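Local coordinates for surface layer protein (Geobacillus stearothermophilus, PDB 4UJ7) that probably self-assembles into the crystalline surface layer of the bacterial cell, this piece covering its fifth and sixth domains, with calcium ions bound in the latter half, at residues I123-T128 with V213-T218; L118-I123 with P131-V136. All coordinates share one frame; numbering follows the deposited sequence.

Interaction 1 of 2, residues I123-T128 with V213-T218; sequences IDKSAT and VEVIDT. With CA (calcium ion), chain B.
The side chains of D124 and T218 cross at about a right angle, and OG1 of T218 donates to the syn lone pair of D124 OD2 at 2.6 Å. The other oxygen is gripped twice: T218 N (3.0 Å to D124 OD1) and S126 N reach it from opposite faces of the carboxylate plane, the latter closing an Asx turn. D124 extends its CG anti to the backbone N (chi1 -169°), which carries the group past I216, whose CG1 lies 3.8 Å from D124 CB, to the threonine beyond. K125 leaves on another course. Its chain runs over V215, CD to CG1 3.8 Å, then bends at its last torsion (chi4 71°) so that NZ makes a salt bridge to the anti lone pair of D217 OD2 at 2.9 Å; D217 OD1 is bonded to T219. Strand 122-124 lies parallel to strand 206-216 as an edge strand of its sheet in this BIG2 (Ig-like) domain. I123 N binds E214 O (2.9 Å), I216 N binds I123 O, and K125 N binds I216 O (2.8 Å). D124 O and S126 O coordinate a calcium ion that E129 and N134 also bind. Three donors therefore fix the D124 carboxylate in rotation and probably stabilise its negative charge, while its backbone oxygen remains turned to the metal.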
loop_
_atom_site.group_PDB
_atom_site.type_symbol
_atom_site.label_atom_id
_atom_site.label_comp_id
_atom_site.label_asym_id
_atom_site.label_seq_id
_atom_site.Cartn_x
_atom_site.Cartn_y
_atom_site.Cartn_z
ATOM N N ILE A 123 -14.140 -2.269 -2.816
ATOM C CA ILE A 123 -15.160 -1.500 -2.095
ATOM C C ILE A 123 -16.381 -2.419 -1.992
ATOM O O ILE A 123 -16.895 -2.907 -3.005
ATOM C CB ILE A 123 -15.559 -0.218 -2.870
ATOM C CG1 ILE A 123 -14.369 0.764 -2.938
ATOM C CG2 ILE A 123 -16.806 0.422 -2.269
ATOM C CD1 ILE A 123 -14.514 1.846 -4.001
ATOM N N ASP A 124 -16.839 -2.658 -0.765
ATOM C CA ASP A 124 -17.931 -3.604 -0.514
ATOM C C ASP A 124 -19.233 -2.823 -0.332
ATOM O O ASP A 124 -19.428 -2.175 0.712
ATOM C CB ASP A 124 -17.599 -4.436 0.722
ATOM C CG ASP A 124 -18.537 -5.627 0.915
ATOM O OD1 ASP A 124 -19.632 -5.668 0.318
ATOM O OD2 ASP A 124 -18.153 -6.526 1.700
ATOM N N LYS A 125 -20.092 -2.856 -1.351
ATOM C CA LYS A 125 -21.339 -2.080 -1.305
ATOM C C LYS A 125 -22.434 -2.709 -0.444
ATOM O O LYS A 125 -23.558 -2.192 -0.401
ATOM C CB LYS A 125 -21.853 -1.707 -2.703
ATOM C CG LYS A 125 -22.306 -2.866 -3.570
ATOM C CD LYS A 125 -22.906 -2.353 -4.871
ATOM C CE LYS A 125 -23.534 -3.476 -5.683
ATOM N NZ LYS A 125 -24.792 -3.993 -5.048
ATOM N N SER A 126 -22.119 -3.814 0.230
ATOM C CA SER A 126 -22.980 -4.353 1.290
ATOM C C SER A 126 -23.181 -3.293 2.357
ATOM O O SER A 126 -22.291 -2.460 2.591
ATOM C CB SER A 126 -22.345 -5.586 1.942
ATOM O OG SER A 126 -23.073 -6.010 3.099
ATOM N N ALA A 127 -24.335 -3.332 3.018
ATOM C CA ALA A 127 -24.632 -2.408 4.099
ATOM C C ALA A 127 -24.019 -2.823 5.446
ATOM O O ALA A 127 -23.926 -2.005 6.361
ATOM C CB ALA A 127 -26.145 -2.215 4.213
ATOM N N THR A 128 -23.566 -4.074 5.568
ATOM C CA THR A 128 -23.182 -4.585 6.896
ATOM C C THR A 128 -21.863 -5.360 7.040
ATOM O O THR A 128 -21.663 -6.027 8.068
ATOM C CB THR A 128 -24.284 -5.486 7.487
ATOM O OG1 THR A 128 -24.760 -6.377 6.468
ATOM C CG2 THR A 128 -25.429 -4.645 8.020
ATOM N N VAL A 213 -10.180 -0.750 -9.932
ATOM C CA VAL A 213 -10.763 -1.024 -8.624
ATOM C C VAL A 213 -11.961 -1.951 -8.782
ATOM O O VAL A 213 -12.493 -2.090 -9.881
ATOM C CB VAL A 213 -11.135 0.262 -7.853
ATOM C CG1 VAL A 213 -9.875 1.089 -7.609
ATOM C CG2 VAL A 213 -12.200 1.087 -8.594
ATOM N N GLU A 214 -12.354 -2.623 -7.705
ATOM C CA GLU A 214 -13.452 -3.585 -7.780
ATOM C C GLU A 214 -14.518 -3.277 -6.742
ATOM O O GLU A 214 -14.213 -3.137 -5.552
ATOM C CB GLU A 214 -12.932 -5.017 -7.572
ATOM C CG GLU A 214 -13.970 -6.101 -7.867
ATOM C CD GLU A 214 -13.483 -7.512 -7.571
ATOM O OE1 GLU A 214 -12.298 -7.689 -7.211
ATOM O OE2 GLU A 214 -14.302 -8.458 -7.692
ATOM N N VAL A 215 -15.765 -3.180 -7.193
ATOM C CA VAL A 215 -16.891 -3.135 -6.275
ATOM C C VAL A 215 -17.395 -4.564 -6.092
ATOM O O VAL A 215 -17.629 -5.280 -7.072
ATOM C CB VAL A 215 -18.002 -2.169 -6.761
ATOM C CG1 VAL A 215 -19.271 -2.326 -5.940
ATOM C CG2 VAL A 215 -17.503 -0.739 -6.646
ATOM N N ILE A 216 -17.492 -4.971 -4.833
ATOM C CA ILE A 216 -18.032 -6.288 -4.454
ATOM C C ILE A 216 -19.282 -6.064 -3.586
ATOM O O ILE A 216 -19.586 -4.936 -3.177
ATOM C CB ILE A 216 -16.971 -7.163 -3.710
ATOM C CG1 ILE A 216 -16.605 -6.543 -2.342
ATOM C CG2 ILE A 216 -15.751 -7.394 -4.591
ATOM C CD1 ILE A 216 -15.754 -7.429 -1.424
ATOM N N ASP A 217 -20.021 -7.133 -3.303
ATOM C CA ASP A 217 -21.137 -7.041 -2.373
ATOM C C ASP A 217 -21.247 -8.364 -1.627
ATOM O O ASP A 217 -21.695 -9.362 -2.195
ATOM C CB ASP A 217 -22.447 -6.743 -3.124
ATOM C CG ASP A 217 -23.602 -6.388 -2.182
ATOM O OD1 ASP A 217 -23.630 -6.876 -1.028
ATOM O OD2 ASP A 217 -24.494 -5.606 -2.600
ATOM N N THR A 218 -20.850 -8.362 -0.357
ATOM C CA THR A 218 -20.788 -9.615 0.412
ATOM C C THR A 218 -22.047 -9.878 1.232
ATOM O O THR A 218 -22.034 -10.768 2.083
ATOM C CB THR A 218 -19.555 -9.669 1.337
ATOM O OG1 THR A 218 -19.616 -8.594 2.290
ATOM C CG2 THR A 218 -18.249 -9.597 0.520
HETATM CA CA CA B . -20.097 -1.548 2.894
HETATM O O HOH W 1 -21.695 -8.148 4.215
HETATM O O HOH W 2 -21.366 0.390 2.241
HETATM O O HOH W 3 -20.706 -0.678 5.055
#

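Interaction 2 of 2, residues L118-I123 with P131-V136; sequences LDDGKI and PANNDV. With CA (calcium ion), chain C; CA (calcium ion), chain B.
D119 OD2, D120 OD1 and the carbonyl K122 O approach a calcium ion from one segment, and N133 OD1 and D135 O from the other. Two waters raise the ligands to seven, the shortest bond being N133 OD1 to calcium at 2.3 Å. Oxygens that would otherwise repel are thereby drawn together, K122 O and D135 O to 2.9 Å. N133 holds CG anti to the backbone N (chi1 -173°), which extends the amide across to the ion and D120. Hydrogen bonds orient the ligands: N133 ND2 donates to the syn lone pair of D120 OD2 (2.9 Å), the flat groups 50° apart, leaving OD1 of each residue for the metal. K122 N meets D120 OD1 from above the carboxylate plane, an Asx turn. The ion thus joins the loop entering strand 122-124 to the N133-D135 segment that leads into the next long strand, at one end of the BIG2 (Ig-like) domain. N134, between the ligands N133 and D135, turns its OD1 to a second calcium ion at 2.4 Å. In van der Waals contacts, V136 CG2 packs on the G121 peptide (CG2 to C 3.4 Å). I123 CG1 makes apolar contact with V136 CG2 at 3.8 Å, and I123 also touches I186 of strand 181-188. Cut back to an alanine, I123 would lose CG1 and its reach to V136, which is likely to leave a gap between V136 and I186. V136 CG1 lies 3.5 Å from D119 OD1, which Q137 N binds.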
loop_
_atom_site.group_PDB
_atom_site.type_symbol
_atom_site.label_atom_id
_atom_site.label_comp_id
_atom_site.label_asym_id
_atom_site.label_seq_id
_atom_site.Cartn_x
_atom_site.Cartn_y
_atom_site.Cartn_z
ATOM N N LEU A 118 -3.062 0.541 -1.660
ATOM C CA LEU A 118 -2.643 0.386 -0.254
ATOM C C LEU A 118 -3.490 -0.615 0.526
ATOM O O LEU A 118 -2.994 -1.277 1.445
ATOM C CB LEU A 118 -2.633 1.734 0.450
ATOM C CG LEU A 118 -1.649 2.795 -0.061
ATOM C CD1 LEU A 118 -1.937 4.122 0.633
ATOM C CD2 LEU A 118 -0.200 2.373 0.134
ATOM N N ASP A 119 -4.763 -0.713 0.169
ATOM C CA ASP A 119 -5.703 -1.613 0.838
ATOM C C ASP A 119 -5.896 -2.889 0.011
ATOM O O ASP A 119 -4.960 -3.346 -0.653
ATOM C CB ASP A 119 -7.029 -0.893 1.104
ATOM C CG ASP A 119 -7.741 -0.517 -0.171
ATOM O OD1 ASP A 119 -7.076 0.022 -1.096
ATOM O OD2 ASP A 119 -8.946 -0.813 -0.246
ATOM N N ASP A 120 -7.101 -3.464 0.047
ATOM C CA ASP A 120 -7.415 -4.658 -0.753
ATOM C C ASP A 120 -7.842 -4.377 -2.201
ATOM O O ASP A 120 -8.024 -5.305 -2.973
ATOM C CB ASP A 120 -8.467 -5.535 -0.046
ATOM C CG ASP A 120 -9.853 -4.890 0.013
ATOM O OD1 ASP A 120 -9.998 -3.697 -0.338
ATOM O OD2 ASP A 120 -10.793 -5.605 0.420
ATOM N N GLY A 121 -7.997 -3.103 -2.564
ATOM C CA GLY A 121 -8.444 -2.756 -3.924
ATOM C C GLY A 121 -9.933 -2.959 -4.171
ATOM O O GLY A 121 -10.392 -2.879 -5.317
ATOM N N LYS A 122 -10.672 -3.219 -3.097
ATOM C CA LYS A 122 -12.096 -3.515 -3.159
ATOM C C LYS A 122 -12.919 -2.528 -2.338
ATOM O O LYS A 122 -12.464 -2.042 -1.297
ATOM C CB LYS A 122 -12.357 -4.928 -2.638
ATOM C CG LYS A 122 -11.529 -5.995 -3.335
ATOM C CD LYS A 122 -11.749 -7.363 -2.713
ATOM C CE LYS A 122 -10.792 -8.368 -3.339
ATOM N NZ LYS A 122 -10.635 -8.110 -4.799
ATOM N N ILE A 123 -14.140 -2.269 -2.816
ATOM C CA ILE A 123 -15.160 -1.500 -2.095
ATOM C C ILE A 123 -16.381 -2.419 -1.992
ATOM O O ILE A 123 -16.895 -2.907 -3.005
ATOM C CB ILE A 123 -15.559 -0.218 -2.870
ATOM C CG1 ILE A 123 -14.369 0.764 -2.938
ATOM C CG2 ILE A 123 -16.806 0.422 -2.269
ATOM C CD1 ILE A 123 -14.514 1.846 -4.001
ATOM N N PRO A 131 -14.948 -6.398 8.960
ATOM C CA PRO A 131 -14.803 -4.954 9.158
ATOM C C PRO A 131 -15.368 -4.169 7.972
ATOM O O PRO A 131 -15.476 -4.711 6.876
ATOM C CB PRO A 131 -13.286 -4.764 9.231
ATOM C CG PRO A 131 -12.723 -5.880 8.427
ATOM C CD PRO A 131 -13.674 -7.032 8.564
ATOM N N ALA A 132 -15.731 -2.910 8.205
ATOM C CA ALA A 132 -16.191 -2.044 7.108
ATOM C C ALA A 132 -15.118 -1.964 6.018
ATOM O O ALA A 132 -13.935 -1.874 6.315
ATOM C CB ALA A 132 -16.534 -0.666 7.634
ATOM N N ASN A 133 -15.540 -1.997 4.754
ATOM C CA ASN A 133 -14.611 -2.038 3.633
ATOM C C ASN A 133 -15.133 -1.140 2.524
ATOM O O ASN A 133 -15.558 -1.601 1.457
ATOM C CB ASN A 133 -14.465 -3.485 3.145
ATOM C CG ASN A 133 -13.394 -3.650 2.078
ATOM O OD1 ASN A 133 -12.606 -2.732 1.813
ATOM N ND2 ASN A 133 -13.383 -4.809 1.432
ATOM N N ASN A 134 -15.102 0.163 2.789
ATOM C CA ASN A 134 -15.840 1.104 1.947
ATOM C C ASN A 134 -14.988 2.024 1.091
ATOM O O ASN A 134 -15.486 2.991 0.499
ATOM C CB ASN A 134 -16.821 1.892 2.816
ATOM C CG ASN A 134 -17.940 1.012 3.363
ATOM O OD1 ASN A 134 -18.524 0.187 2.645
ATOM N ND2 ASN A 134 -18.256 1.202 4.641
ATOM N N ASP A 135 -13.705 1.721 0.993
ATOM C CA ASP A 135 -12.858 2.512 0.113
ATOM C C ASP A 135 -11.749 1.724 -0.552
ATOM O O ASP A 135 -11.546 0.537 -0.254
ATOM C CB ASP A 135 -12.342 3.797 0.817
ATOM C CG ASP A 135 -11.208 3.553 1.826
ATOM O OD1 ASP A 135 -10.569 2.482 1.849
ATOM O OD2 ASP A 135 -10.927 4.494 2.593
ATOM N N VAL A 136 -11.083 2.393 -1.489
ATOM C CA VAL A 136 -9.765 1.998 -1.964
ATOM C C VAL A 136 -8.876 3.199 -1.727
ATOM O O VAL A 136 -9.318 4.342 -1.831
ATOM C CB VAL A 136 -9.779 1.600 -3.460
ATOM C CG1 VAL A 136 -8.371 1.394 -4.006
ATOM C CG2 VAL A 136 -10.629 0.350 -3.653
HETATM CA CA CA C . -10.998 -1.654 0.584
HETATM CA CA CA B . -20.097 -1.548 2.894
HETATM O O HOH W 3 -20.706 -0.678 5.055
HETATM O O HOH W 4 -11.477 -0.007 2.507
HETATM O O HOH W 2 -21.366 0.390 2.241
HETATM O O HOH W 5 -9.631 -2.585 2.407
#

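How the interactions relate
Both contacts are partly buried and use strand 122-124, sharing I123, but on different partners: interaction 1 seats it in the sheet beside strand 206-216, whereas interaction 2 ties the loop before it to residues 133-136, which run into the other sheet. Interaction 1 relies on parallel backbone bonds and a direct salt bridge near the C-terminal end of this fragment; in interaction 2 calcium does most of the joining, and the segments share a single direct hydrogen bond. Buried V136 and I123 mark the inner side, with V213 also against V136, while T218, D120 and N134 are exposed. The calcium ion held by D124, S126 and N134, the D124 N to N133 O bond and the K122 to E214 salt bridge connect the two contacts.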